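Local coordinates for solute carrier family 15 member 1 (Mus musculus, PDB 5A9D), which probably takes part in proton-coupled uptake of short peptides across the intestinal membrane, its extracellular domain, the part described here, having an immunoglobulin-like fold, at residues 103-106 with 107-111. Numbering follows the deposited sequence.
Sequences NTLN and EMVTI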
loop_
_atom_site.group_PDB
_atom_site.type_symbol
_atom_site.label_atom_id
_atom_site.label_comp_id
_atom_site.label_asym_id
_atom_site.label_seq_id
_atom_site.Cartn_x
_atom_site.Cartn_y
_atom_site.Cartn_z
ATOM N N ASN A 103 -9.405 12.187 4.558
ATOM C CA ASN A 103 -10.805 12.512 4.768
ATOM C C ASN A 103 -11.136 12.439 6.246
ATOM O O ASN A 103 -10.954 11.386 6.841
ATOM C CB ASN A 103 -11.690 11.565 3.939
ATOM C CG ASN A 103 -13.165 11.781 4.133
ATOM O OD1 ASN A 103 -13.607 12.859 4.507
ATOM N ND2 ASN A 103 -13.959 10.791 3.804
ATOM N N THR A 104 -11.614 13.540 6.857
ATOM C CA THR A 104 -12.027 13.484 8.274
ATOM C C THR A 104 -13.555 13.462 8.399
ATOM O O THR A 104 -14.067 13.434 9.502
ATOM C CB THR A 104 -11.408 14.613 9.115
ATOM O OG1 THR A 104 -12.042 15.843 8.781
ATOM C CG2 THR A 104 -9.896 14.716 8.958
ATOM N N LEU A 105 -14.275 13.472 7.265
ATOM C CA LEU A 105 -15.731 13.486 7.260
ATOM C C LEU A 105 -16.280 12.089 7.506
ATOM O O LEU A 105 -15.537 11.121 7.369
ATOM C CB LEU A 105 -16.263 14.068 5.926
ATOM C CG LEU A 105 -15.647 15.402 5.480
ATOM C CD1 LEU A 105 -16.150 15.780 4.105
ATOM C CD2 LEU A 105 -15.888 16.515 6.499
ATOM N N ASN A 106 -17.587 11.994 7.852
ATOM C CA ASN A 106 -18.280 10.743 8.168
ATOM C C ASN A 106 -18.817 10.012 6.920
ATOM O O ASN A 106 -19.373 8.910 7.024
ATOM C CB ASN A 106 -19.387 11.000 9.227
ATOM C CG ASN A 106 -18.812 11.551 10.519
ATOM O OD1 ASN A 106 -17.789 11.071 11.033
ATOM N ND2 ASN A 106 -19.411 12.615 11.038
ATOM N N GLU A 107 -18.631 10.625 5.753
ATOM C CA GLU A 107 -19.005 10.096 4.439
ATOM C C GLU A 107 -17.748 10.083 3.574
ATOM O O GLU A 107 -16.809 10.840 3.839
ATOM C CB GLU A 107 -20.084 10.973 3.748
ATOM C CG GLU A 107 -21.402 11.133 4.512
ATOM C CD GLU A 107 -22.171 9.872 4.875
ATOM O OE1 GLU A 107 -22.161 8.908 4.073
ATOM O OE2 GLU A 107 -22.809 9.862 5.953
ATOM N N MET A 108 -17.740 9.237 2.542
ATOM C CA MET A 108 -16.646 9.123 1.582
ATOM C C MET A 108 -16.519 10.425 0.781
ATOM O O MET A 108 -17.499 11.147 0.594
ATOM C CB MET A 108 -16.930 7.983 0.602
ATOM C CG MET A 108 -16.733 6.605 1.184
ATOM S SD MET A 108 -17.312 5.388 -0.017
ATOM C CE MET A 108 -17.117 3.857 0.940
ATOM N N VAL A 109 -15.323 10.694 0.272
ATOM C CA VAL A 109 -15.058 11.879 -0.532
ATOM C C VAL A 109 -14.358 11.481 -1.825
ATOM O O VAL A 109 -13.579 10.540 -1.835
ATOM C CB VAL A 109 -14.264 12.983 0.227
ATOM C CG1 VAL A 109 -15.062 13.564 1.383
ATOM C CG2 VAL A 109 -12.887 12.510 0.679
ATOM N N THR A 110 -14.607 12.222 -2.896
ATOM C CA THR A 110 -13.949 12.019 -4.169
ATOM C C THR A 110 -13.264 13.319 -4.523
ATOM O O THR A 110 -13.859 14.394 -4.428
ATOM C CB THR A 110 -14.924 11.477 -5.229
ATOM O OG1 THR A 110 -15.220 10.132 -4.880
ATOM C CG2 THR A 110 -14.323 11.499 -6.655
ATOM N N ILE A 111 -11.997 13.224 -4.903
ATOM C CA ILE A 111 -11.202 14.382 -5.267
ATOM C C ILE A 111 -10.789 14.217 -6.685
ATOM O O ILE A 111 -10.313 13.144 -7.051
ATOM C CB ILE A 111 -9.951 14.603 -4.353
ATOM C CG1 ILE A 111 -10.350 14.623 -2.882
ATOM C CG2 ILE A 111 -9.202 15.891 -4.760
ATOM C CD1 ILE A 111 -10.119 13.273 -2.156
#
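The carboxamide of N103 lies with one face against V109, whose CG2 sits 3.5 Å from N103 CG, almost directly over that carbon; V109 CG1 covers the same face nearer the oxygen, 3.5 Å from N103 OD1. On the other face the backbone N of L105 reaches N103 OD1 at 2.9 Å, well above the carbonyl plane (55° out of it), which makes an Asx turn. At the amide's edge, N103 ND2 donates to E107 O over 2.9 Å in a nearly straight bond (170°), the acceptor lying practically in the amide plane. ND2 also bonds V121 O, probably through its second N-H. With CG anti to the backbone N (chi1 178°), the amide reaches across the turn. Asparagine suits this buried place because one short, flat group both accepts from and donates to the backbone. Replacing N103 by an alanine is likely to leave L105 N, E107 O and V121 O without this amide and open a gap over V109, so that the turn is held less firmly. V109 also meets L105, whose CD1 touches V109 CG1 at 3.7 Å, the two side chains crossing at about a right angle; both are apolar, as suits this buried spot. E107 points away from 103-106 into an exposed position, which suits a charged side chain; its bend at chi2 brings CD back to 3.7 Å from N106 O without a bond. The loop, tied by its Asx turn, links strand 97-103 to strand 109-113, in different sheets of an immunoglobulin-like beta sandwich in the domain's C-terminal half. V109 packs on V121 of strand 116-121 and reaches I169 of strand 164-171, while L105 O bonds S123 OG and T104 OG1 bonds I169 O.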